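Local structure of adenine phosphoribosyltransferase, putative (Trypanosoma brucei brucei, 5VN4) at residues G191-P194 with A195-A199; L11-V14 with L15-F19; F70-R73 with Y74-Q78; V62-G65 with I66-F70. The protein probably catalyses the transfer of a phosphoribosyl group from 5-phospho-alpha-D-ribose 1-diphosphate to adenine, giving AMP and diphosphate in purine salvage. One frame throughout, in Å; residues are numbered along the deposited sequence. Where two conformers were deposited one is given.

Overall arrangement
Along the chain, interaction 2 comes first, then interactions 4 and 3, and interaction 1 last. Interactions 4 and 3 follow each other on helix 60-75, share Phe-70 and have centres about 12 Å apart. Interaction 2 is the N-terminal hairpin 11-15/18-21, whose second strand joins the main sheet beside strand 208-213. It links the others: Leu-11 packs on Phe-69 and Arg-73 of helix 60-75, while Asn-17 and Tyr-18 pack on His-196 and Thr-192 of helix 192-197. Interactions 1 and 4 lie on opposite sides of the chain's centre, about 27 Å apart between centres. The hairpin thus bridges two helices of a type I phosphoribosyltransferase fold, and helix 60-75 also meets the second subunit.

Interaction 1: G191-P194 with A195-A199; sequences GTQP and AHTFA
The Ala-195 methyl lies beside the Thr-192 carbonyl, CB 4.0 Å from Thr-192 O, in the short helix 192-197, which crosses over from strand 184-185 to strand 208-213 in a beta-alpha-beta unit. Its N is joined to Gly-191 O through a water, 2.9 Å from Ala-195 N. Its methyl group rests on Val-167 of helix 161-172 and on Phe-208.

His-196 N gives a helical bond to Thr-192 O at 2.9 Å. CG of His-196 stands beside its own backbone N (chi1 -75°), which carries the ring back over Thr-192. There ND1 comes 3.5 Å from Thr-192 CB, and CE1 touches CB and CG2. At the far side of the ring NE2 donates to Val-206 O, and Phe-208 meets the imidazole edge-to-face.

Thr-197 grips the carbonyl of Gln-193 with its hydroxyl as well as by a weak backbone bond. OG1 lies above the carbonyl plane, 2.8 Å from Gln-193 O. A second water joins OG1 to Gln-193 NE2.

Phe-198 is where the chain leaves helical geometry. Its ring turns away to Leu-164 and Val-167. Pro-194 O accepts two backbone bonds here, from Phe-198 N at 2.9 Å and from Thr-197 N at 3.3 Å.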
loop_
_atom_site.group_PDB
_atom_site.type_symbol
_atom_site.label_atom_id
_atom_site.label_comp_id
_atom_site.label_asym_id
_atom_site.label_seq_id
_atom_site.Cartn_x
_atom_site.Cartn_y
_atom_site.Cartn_z
ATOM N N GLY A 191 -9.823 -3.843 20.711
ATOM C CA GLY A 191 -9.706 -4.544 19.440
ATOM C C GLY A 191 -8.936 -5.845 19.492
ATOM O O GLY A 191 -8.938 -6.579 18.500
ATOM N N THR A 192 -8.285 -6.153 20.614
ATOM C CA THR A 192 -7.726 -7.486 20.813
ATOM C C THR A 192 -8.807 -8.547 20.946
ATOM O O THR A 192 -8.541 -9.719 20.673
ATOM C CB THR A 192 -6.933 -7.499 22.126
ATOM O OG1 THR A 192 -7.657 -6.737 23.104
ATOM C CG2 THR A 192 -5.526 -6.900 21.962
ATOM N N GLN A 193 -10.016 -8.169 21.367
ATOM C CA GLN A 193 -10.997 -9.175 21.770
ATOM C C GLN A 193 -11.367 -10.153 20.664
ATOM O O GLN A 193 -11.368 -11.368 20.926
ATOM C CB GLN A 193 -12.225 -8.522 22.407
ATOM C CG GLN A 193 -13.327 -9.522 22.729
ATOM C CD GLN A 193 -14.617 -8.842 23.134
ATOM O OE1 GLN A 193 -14.618 -7.674 23.527
ATOM N NE2 GLN A 193 -15.726 -9.563 23.032
ATOM N N PRO A 194 -11.704 -9.722 19.439
ATOM C CA PRO A 194 -12.094 -10.719 18.424
ATOM C C PRO A 194 -11.001 -11.735 18.137
ATOM O O PRO A 194 -11.259 -12.944 18.178
ATOM C CB PRO A 194 -12.481 -9.856 17.212
ATOM C CG PRO A 194 -12.834 -8.517 17.797
ATOM C CD PRO A 194 -11.893 -8.340 18.947
ATOM N N ALA A 195 -9.768 -11.277 17.906
ATOM C CA ALA A 195 -8.666 -12.195 17.630
ATOM C C ALA A 195 -8.393 -13.107 18.816
ATOM O O ALA A 195 -8.064 -14.285 18.635
ATOM C CB ALA A 195 -7.408 -11.401 17.279
ATOM N N HIS A 196 -8.507 -12.578 20.039
ATOM C CA HIS A 196 -8.158 -13.342 21.232
ATOM C C HIS A 196 -9.251 -14.298 21.678
ATOM O O HIS A 196 -8.996 -15.137 22.549
ATOM C CB HIS A 196 -7.811 -12.411 22.392
ATOM C CG HIS A 196 -6.471 -11.763 22.257
ATOM N ND1 HIS A 196 -6.044 -10.757 23.096
ATOM C CD2 HIS A 196 -5.463 -11.974 21.379
ATOM C CE1 HIS A 196 -4.829 -10.377 22.740
ATOM N NE2 HIS A 196 -4.452 -11.100 21.701
ATOM N N THR A 197 -10.450 -14.199 21.118
ATOM C CA THR A 197 -11.524 -15.108 21.484
ATOM C C THR A 197 -11.940 -16.019 20.336
ATOM O O THR A 197 -12.621 -17.020 20.581
ATOM C CB THR A 197 -12.722 -14.346 22.083
ATOM O OG1 THR A 197 -13.233 -13.406 21.143
ATOM C CG2 THR A 197 -12.311 -13.592 23.344
ATOM N N PHE A 198 -11.498 -15.729 19.110
ATOM C CA PHE A 198 -11.729 -16.603 17.963
ATOM C C PHE A 198 -11.273 -18.029 18.258
ATOM O O PHE A 198 -10.234 -18.252 18.885
ATOM C CB PHE A 198 -10.946 -16.059 16.758
ATOM C CG PHE A 198 -10.990 -16.950 15.541
ATOM C CD1 PHE A 198 -12.176 -17.147 14.852
ATOM C CD2 PHE A 198 -9.846 -17.582 15.083
ATOM C CE1 PHE A 198 -12.222 -17.964 13.732
ATOM C CE2 PHE A 198 -9.880 -18.402 13.951
ATOM C CZ PHE A 198 -11.071 -18.594 13.279
ATOM N N ALA A 199 -12.064 -19.002 17.795
ATOM C CA ALA A 199 -11.697 -20.417 17.885
ATOM C C ALA A 199 -11.354 -20.819 19.317
ATOM O O ALA A 199 -10.350 -21.488 19.578
ATOM C CB ALA A 199 -10.573 -20.777 16.910
HETATM O O HOH W 1 -9.111 -8.668 16.708
HETATM O O HOH W 2 -15.521 -12.565 22.773
#

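Interaction 2: L11-V14 with L15-F19; sequences LVEV and LPNYF
Glu-13 lies with its aliphatic part over one face of the Phe-19 ring while its carboxylate holds the turn that follows. CG stands 3.9 Å from the ring centroid and 21° off the normal, a CH-pi contact. The carboxylate continues along the ring, its plane turned only 22° from it, and Glu-13 CD is 3.5 Å from Phe-19 CZ. With CG anti to the backbone N (chi1 -165°) and the chain extended beyond it, OE1 arrives at the turn. There it accepts from Asn-17 N at 2.7 Å, using its anti lone pair, and the bond is nearly straight.

The setting is the hairpin of strands 11-15 and 18-21, closed by a type II turn from Leu-15 to Tyr-18. Glu-13 and Phe-19 form an antiparallel non-hydrogen-bonded pair. A classic beta bulge sets Val-14 and Leu-15 together opposite Tyr-18. Val-14 N donates to Tyr-18 O at 2.9 Å.

Leu-11 approaches Phe-19 at about a right angle, with CD1 of Leu-11 4.1 Å from CB of Phe-19. The same leucine packs on Val-209 of strand 208-213. In the turn, Asn-17 ND2 is hydrogen-bonded to Ser-204 O; on the second strand the Phe-19 side chain touches Pro-207.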
loop_
_atom_site.group_PDB
_atom_site.type_symbol
_atom_site.label_atom_id
_atom_site.label_comp_id
_atom_site.label_asym_id
_atom_site.label_seq_id
_atom_site.Cartn_x
_atom_site.Cartn_y
_atom_site.Cartn_z
ATOM N N LEU A 11 7.897 -0.225 24.862
ATOM C CA LEU A 11 6.463 -0.455 24.899
ATOM C C LEU A 11 5.989 -0.633 26.331
ATOM O O LEU A 11 6.754 -1.004 27.225
ATOM C CB LEU A 11 6.111 -1.729 24.130
ATOM C CG LEU A 11 6.402 -1.740 22.634
ATOM C CD1 LEU A 11 6.236 -3.159 22.122
ATOM C CD2 LEU A 11 5.485 -0.784 21.884
ATOM N N VAL A 12 4.699 -0.371 26.527
ATOM C CA VAL A 12 4.020 -0.664 27.779
ATOM C C VAL A 12 2.740 -1.416 27.461
ATOM O O VAL A 12 2.072 -1.153 26.450
ATOM C CB VAL A 12 3.728 0.600 28.614
ATOM C CG1 VAL A 12 5.028 1.231 29.101
ATOM C CG2 VAL A 12 2.904 1.590 27.814
ATOM N N GLU A 13 2.420 -2.385 28.310
ATOM C CA GLU A 13 1.229 -3.204 28.136
ATOM C C GLU A 13 0.070 -2.499 28.830
ATOM O O GLU A 13 0.010 -2.458 30.064
ATOM C CB GLU A 13 1.466 -4.599 28.711
ATOM C CG GLU A 13 0.432 -5.621 28.261
ATOM C CD GLU A 13 0.747 -7.043 28.718
ATOM O OE1 GLU A 13 -0.010 -7.965 28.350
ATOM O OE2 GLU A 13 1.742 -7.247 29.439
ATOM N N VAL A 14 -0.847 -1.936 28.043
ATOM C CA VAL A 14 -1.915 -1.116 28.617
ATOM C C VAL A 14 -3.195 -1.914 28.880
ATOM O O VAL A 14 -3.974 -1.551 29.767
ATOM C CB VAL A 14 -2.180 0.162 27.791
ATOM C CG1 VAL A 14 -0.934 1.065 27.755
ATOM C CG2 VAL A 14 -2.631 -0.181 26.392
ATOM N N LEU A 15 -3.438 -2.982 28.116
ATOM C CA LEU A 15 -4.469 -3.985 28.351
ATOM C C LEU A 15 -3.790 -5.327 28.108
ATOM O O LEU A 15 -2.693 -5.357 27.531
ATOM C CB LEU A 15 -5.622 -3.806 27.365
ATOM C CG LEU A 15 -6.459 -2.531 27.494
ATOM C CD1 LEU A 15 -7.437 -2.412 26.325
ATOM C CD2 LEU A 15 -7.214 -2.485 28.826
ATOM N N PRO A 16 -4.375 -6.450 28.525
ATOM C CA PRO A 16 -3.702 -7.745 28.307
ATOM C C PRO A 16 -3.371 -7.974 26.837
ATOM O O PRO A 16 -4.250 -7.976 25.970
ATOM C CB PRO A 16 -4.714 -8.763 28.853
ATOM C CG PRO A 16 -5.465 -8.000 29.929
ATOM C CD PRO A 16 -5.579 -6.589 29.375
ATOM N N ASN A 17 -2.074 -8.136 26.564
ATOM C CA ASN A 17 -1.548 -8.334 25.213
ATOM C C ASN A 17 -1.891 -7.188 24.257
ATOM O O ASN A 17 -2.005 -7.387 23.046
ATOM C CB ASN A 17 -1.896 -9.706 24.635
ATOM C CG ASN A 17 -0.774 -10.696 24.834
ATOM O OD1 ASN A 17 0.390 -10.308 24.891
ATOM N ND2 ASN A 17 -1.110 -11.977 24.934
ATOM N N TYR A 18 -2.022 -5.973 24.785
ATOM C CA TYR A 18 -2.198 -4.765 23.977
ATOM C C TYR A 18 -1.100 -3.800 24.400
ATOM O O TYR A 18 -1.157 -3.241 25.500
ATOM C CB TYR A 18 -3.587 -4.158 24.191
ATOM C CG TYR A 18 -4.159 -3.406 22.994
ATOM C CD1 TYR A 18 -3.344 -2.695 22.120
ATOM C CD2 TYR A 18 -5.530 -3.417 22.744
ATOM C CE1 TYR A 18 -3.882 -2.022 21.032
ATOM C CE2 TYR A 18 -6.083 -2.742 21.663
ATOM C CZ TYR A 18 -5.246 -2.044 20.809
ATOM O OH TYR A 18 -5.776 -1.370 19.733
ATOM N N PHE A 19 -0.090 -3.639 23.545
ATOM C CA PHE A 19 1.104 -2.856 23.838
ATOM C C PHE A 19 1.139 -1.598 22.982
ATOM O O PHE A 19 0.752 -1.628 21.811
ATOM C CB PHE A 19 2.370 -3.662 23.529
ATOM C CG PHE A 19 2.533 -4.898 24.374
ATOM C CD1 PHE A 19 1.907 -6.093 24.026
ATOM C CD2 PHE A 19 3.320 -4.868 25.516
ATOM C CE1 PHE A 19 2.068 -7.238 24.810
ATOM C CE2 PHE A 19 3.488 -6.005 26.295
ATOM C CZ PHE A 19 2.855 -7.192 25.942
#

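Interaction 3: F70-R73 with Y74-Q78; sequences FVDR and YKNLQ
The rings of Phe-70 and Tyr-74 run alongside each other in the same direction. Their planes are inclined by 29° and displaced, and little of one ring covers the other, with centroids 5.8 Å apart. The nearest carbons are Phe-70 CD1 and Tyr-74 CE2, at 3.7 Å. Arg-73 CB sits above one face of the Tyr-74 ring, toward its rim. The arginine chain runs on extended, with CG 3.9 Å from Tyr-74 CE1, and its guanidinium plane is steeply inclined to the ring, by 67°.

This is the C-terminal end of helix 60-75. Tyr-74 N and Lys-75 N still make regular helical bonds, to Phe-70 O and Val-71 O. Asn-76 is the first residue to leave helical geometry. Its N has weak bonds to Asp-72 O and Arg-73 O, and its side-chain ND2 adds a weak bond to Asp-72 O at 2.8 Å. Lys-75 lies along Val-71, with CE 3.6 Å from Val-71 CG1, and its NZ is hydrogen-bonded to the Glu-101 backbone O.

Phe-70 and Tyr-74 both pack on Ala-181 of strand 176-182. Glu-179 OE2 receives the Tyr-74 hydroxyl and forms a salt bridge with Arg-73 NE. That shared oxygen ties two helix side chains to the sheet and would be expected to keep the glutamate ionised.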
loop_
_atom_site.group_PDB
_atom_site.type_symbol
_atom_site.label_atom_id
_atom_site.label_comp_id
_atom_site.label_asym_id
_atom_site.label_seq_id
_atom_site.Cartn_x
_atom_site.Cartn_y
_atom_site.Cartn_z
ATOM N N PHE A 70 10.082 -1.790 13.857
ATOM C CA PHE A 70 9.648 -3.159 13.590
ATOM C C PHE A 70 10.762 -4.037 13.027
ATOM O O PHE A 70 10.827 -5.228 13.353
ATOM C CB PHE A 70 8.397 -3.162 12.714
ATOM C CG PHE A 70 7.154 -2.768 13.452
ATOM C CD1 PHE A 70 6.611 -3.621 14.402
ATOM C CD2 PHE A 70 6.533 -1.552 13.209
ATOM C CE1 PHE A 70 5.470 -3.286 15.091
ATOM C CE2 PHE A 70 5.391 -1.203 13.904
ATOM C CZ PHE A 70 4.854 -2.075 14.843
ATOM N N VAL A 71 11.656 -3.481 12.209
ATOM C CA VAL A 71 12.800 -4.260 11.748
ATOM C C VAL A 71 13.650 -4.700 12.932
ATOM O O VAL A 71 13.996 -5.880 13.063
ATOM C CB VAL A 71 13.611 -3.476 10.703
ATOM C CG1 VAL A 71 14.934 -4.192 10.421
ATOM C CG2 VAL A 71 12.801 -3.319 9.425
ATOM N N ASP A 72 13.971 -3.764 13.834
ATOM C CA ASP A 72 14.777 -4.116 15.000
ATOM C C ASP A 72 14.064 -5.131 15.879
ATOM O O ASP A 72 14.693 -6.061 16.399
ATOM C CB ASP A 72 15.136 -2.871 15.812
ATOM C CG ASP A 72 15.695 -3.212 17.191
ATOM O OD1 ASP A 72 14.903 -3.367 18.149
ATOM O OD2 ASP A 72 16.933 -3.342 17.312
ATOM N N ARG A 73 12.753 -4.964 16.062
ATOM C CA ARG A 73 11.991 -5.858 16.925
ATOM C C ARG A 73 12.038 -7.286 16.403
ATOM O O ARG A 73 12.293 -8.232 17.160
ATOM C CB ARG A 73 10.547 -5.362 17.009
ATOM C CG ARG A 73 9.647 -6.206 17.878
ATOM C CD ARG A 73 8.335 -5.471 18.108
ATOM N NE ARG A 73 7.421 -6.272 18.913
ATOM C CZ ARG A 73 7.462 -6.341 20.240
ATOM N NH1 ARG A 73 8.363 -5.639 20.920
ATOM N NH2 ARG A 73 6.591 -7.105 20.885
ATOM N N TYR A 74 11.793 -7.460 15.105
ATOM C CA TYR A 74 11.720 -8.804 14.552
ATOM C C TYR A 74 13.092 -9.389 14.242
ATOM O O TYR A 74 13.227 -10.613 14.210
ATOM C CB TYR A 74 10.781 -8.830 13.342
ATOM C CG TYR A 74 9.388 -8.330 13.685
ATOM C CD1 TYR A 74 8.790 -8.659 14.904
ATOM C CD2 TYR A 74 8.679 -7.516 12.810
ATOM C CE1 TYR A 74 7.524 -8.196 15.232
ATOM C CE2 TYR A 74 7.415 -7.043 13.126
ATOM C CZ TYR A 74 6.838 -7.389 14.339
ATOM O OH TYR A 74 5.580 -6.921 14.648
ATOM N N LYS A 75 14.111 -8.545 14.046
ATOM C CA LYS A 75 15.472 -9.055 13.914
ATOM C C LYS A 75 15.967 -9.668 15.214
ATOM O O LYS A 75 16.845 -10.537 15.193
ATOM C CB LYS A 75 16.436 -7.934 13.526
ATOM C CG LYS A 75 16.542 -7.638 12.052
ATOM C CD LYS A 75 17.905 -7.022 11.757
ATOM C CE LYS A 75 17.911 -6.274 10.439
ATOM N NZ LYS A 75 17.316 -7.090 9.349
ATOM N N ASN A 76 15.444 -9.214 16.349
ATOM C CA ASN A 76 15.955 -9.618 17.650
ATOM C C ASN A 76 15.148 -10.743 18.289
ATOM O O ASN A 76 15.425 -11.121 19.434
ATOM C CB ASN A 76 16.080 -8.398 18.567
ATOM C CG ASN A 76 17.283 -7.532 18.211
ATOM O OD1 ASN A 76 18.420 -8.011 18.198
ATOM N ND2 ASN A 76 17.036 -6.263 17.901
ATOM N N LEU A 77 14.175 -11.299 17.573
ATOM C CA LEU A 77 13.494 -12.496 18.044
ATOM C C LEU A 77 14.451 -13.681 18.021
ATOM O O LEU A 77 15.288 -13.805 17.123
ATOM C CB LEU A 77 12.296 -12.807 17.149
ATOM C CG LEU A 77 11.170 -11.777 17.152
ATOM C CD1 LEU A 77 10.046 -12.220 16.233
ATOM C CD2 LEU A 77 10.667 -11.563 18.568
ATOM N N GLN A 78 14.324 -14.555 19.023
ATOM C CA GLN A 78 15.119 -15.779 19.035
ATOM C C GLN A 78 14.753 -16.691 17.872
ATOM O O GLN A 78 15.613 -17.411 17.353
ATOM C CB GLN A 78 14.944 -16.509 20.367
ATOM C CG GLN A 78 15.646 -15.841 21.537
ATOM C CD GLN A 78 15.060 -16.245 22.875
ATOM O OE1 GLN A 78 13.843 -16.358 23.021
ATOM N NE2 GLN A 78 15.926 -16.467 23.859
#

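Interaction 4: V62-G65 with I66-F70; sequences VMRG and IRDFF
Ile-66 reaches back to Val-62 across one turn of helix 60-75, on the face that packs into the phosphoribosyltransferase fold. Ile-66 CD1 is 3.9 Å from Val-62 CG1 and 4.3 Å from Met-63 SD. CG1 of Ile-66 stands beside the backbone N (chi1 -64°), which directs CD1 at the preceding turn. Phe-31 and Ile-56 cover Val-62 and Ile-66 from neighbouring helices, and Leu-211 brings in the sheet.

The backbone bonds are those of a regular alpha-helix. Ile-66 N, Arg-67 N, Asp-68 N and Phe-69 N donate in turn to the carbonyls of Val-62, Met-63, Arg-64 and Gly-65. The bond from Arg-67 N is almost straight, at 174°.

Charged groups gather on another face. Arg-64 and Arg-67 run side by side, and Arg-67 NH2 touches the aliphatic Arg-64 CG at 3.3 Å. The Arg-67 chain curls round beyond CB, bringing its guanidinium to the neighbouring carboxylate. Arg-67 NH1 also forms a salt bridge with Glu-101 of the second subunit. Arg-64 NH2 is hydrogen-bonded to Asn-103 OD1 and Val-100 O of that subunit, so both arginines serve the dimer interface. A water accepts from Arg-67 NH2 and weakly from Arg-64 NE. The salt bridge to Asp-68 runs from Arg-67 NE to OD1 at 2.7 Å, meeting the oxygen on its anti side, 34° out of the carboxylate plane.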
loop_
_atom_site.group_PDB
_atom_site.type_symbol
_atom_site.label_atom_id
_atom_site.label_comp_id
_atom_site.label_asym_id
_atom_site.label_seq_id
_atom_site.Cartn_x
_atom_site.Cartn_y
_atom_site.Cartn_z
ATOM N N VAL A 62 9.105 9.981 10.614
ATOM C CA VAL A 62 8.238 9.031 11.312
ATOM C C VAL A 62 8.185 7.695 10.574
ATOM O O VAL A 62 8.197 6.629 11.201
ATOM C CB VAL A 62 6.839 9.628 11.572
ATOM C CG1 VAL A 62 5.857 8.541 12.016
ATOM C CG2 VAL A 62 6.905 10.735 12.629
ATOM N N MET A 63 8.120 7.724 9.238
ATOM C CA MET A 63 8.131 6.470 8.486
ATOM C C MET A 63 9.392 5.665 8.771
ATOM O O MET A 63 9.329 4.444 8.970
ATOM C CB MET A 63 7.983 6.734 6.989
ATOM C CG MET A 63 6.595 7.196 6.576
ATOM S SD MET A 63 5.332 5.899 6.755
ATOM C CE MET A 63 5.584 4.951 5.252
ATOM N N ARG A 64 10.544 6.337 8.807
ATOM C CA ARG A 64 11.788 5.663 9.164
ATOM C C ARG A 64 11.739 5.128 10.593
ATOM O O ARG A 64 12.258 4.043 10.870
ATOM C CB ARG A 64 12.960 6.623 8.980
ATOM C CG ARG A 64 14.332 5.986 9.142
ATOM C CD ARG A 64 15.425 6.975 8.760
ATOM N NE ARG A 64 15.112 7.614 7.483
ATOM C CZ ARG A 64 14.777 8.893 7.340
ATOM N NH1 ARG A 64 14.737 9.700 8.392
ATOM N NH2 ARG A 64 14.493 9.369 6.136
ATOM N N GLY A 65 11.124 5.875 11.518
ATOM C CA GLY A 65 11.008 5.382 12.881
ATOM C C GLY A 65 10.134 4.144 12.975
ATOM O O GLY A 65 10.451 3.206 13.713
ATOM N N ILE A 66 9.032 4.118 12.215
ATOM C CA ILE A 66 8.181 2.928 12.149
ATOM C C ILE A 66 8.971 1.747 11.603
ATOM O O ILE A 66 8.973 0.649 12.177
ATOM C CB ILE A 66 6.938 3.207 11.281
ATOM C CG1 ILE A 66 6.048 4.287 11.892
ATOM C CG2 ILE A 66 6.147 1.914 11.033
ATOM C CD1 ILE A 66 5.082 4.872 10.881
ATOM N N ARG A 67 9.608 1.947 10.447
ATOM C CA ARG A 67 10.408 0.897 9.831
ATOM C C ARG A 67 11.460 0.385 10.804
ATOM O O ARG A 67 11.584 -0.827 11.028
ATOM C CB ARG A 67 11.068 1.461 8.569
ATOM C CG ARG A 67 11.748 0.437 7.672
ATOM C CD ARG A 67 13.241 0.244 7.949
ATOM N NE ARG A 67 14.002 1.476 8.156
ATOM C CZ ARG A 67 14.596 2.193 7.200
ATOM N NH1 ARG A 67 14.503 1.844 5.922
ATOM N NH2 ARG A 67 15.280 3.277 7.535
ATOM N N ASP A 68 12.224 1.301 11.399
ATOM C CA ASP A 68 13.324 0.901 12.272
ATOM C C ASP A 68 12.812 0.148 13.488
ATOM O O ASP A 68 13.424 -0.835 13.919
ATOM C CB ASP A 68 14.122 2.129 12.713
ATOM C CG ASP A 68 14.953 2.738 11.594
ATOM O OD1 ASP A 68 15.105 2.105 10.530
ATOM O OD2 ASP A 68 15.455 3.865 11.788
ATOM N N PHE A 69 11.692 0.600 14.059
ATOM C CA PHE A 69 11.144 -0.077 15.231
ATOM C C PHE A 69 10.837 -1.538 14.930
ATOM O O PHE A 69 11.272 -2.442 15.657
ATOM C CB PHE A 69 9.883 0.630 15.734
ATOM C CG PHE A 69 9.286 -0.044 16.934
ATOM C CD1 PHE A 69 9.723 0.281 18.209
ATOM C CD2 PHE A 69 8.343 -1.051 16.791
ATOM C CE1 PHE A 69 9.218 -0.366 19.325
ATOM C CE2 PHE A 69 7.837 -1.705 17.902
ATOM C CZ PHE A 69 8.271 -1.356 19.172
ATOM N N PHE A 70 10.082 -1.790 13.857
ATOM C CA PHE A 70 9.648 -3.159 13.590
ATOM C C PHE A 70 10.762 -4.037 13.027
ATOM O O PHE A 70 10.827 -5.228 13.353
ATOM C CB PHE A 70 8.397 -3.162 12.714
ATOM C CG PHE A 70 7.154 -2.768 13.452
ATOM C CD1 PHE A 70 6.611 -3.621 14.402
ATOM C CD2 PHE A 70 6.533 -1.552 13.209
ATOM C CE1 PHE A 70 5.470 -3.286 15.091
ATOM C CE2 PHE A 70 5.391 -1.203 13.904
ATOM C CZ PHE A 70 4.854 -2.075 14.843
HETATM O O HOH W 3 16.731 5.295 5.863
#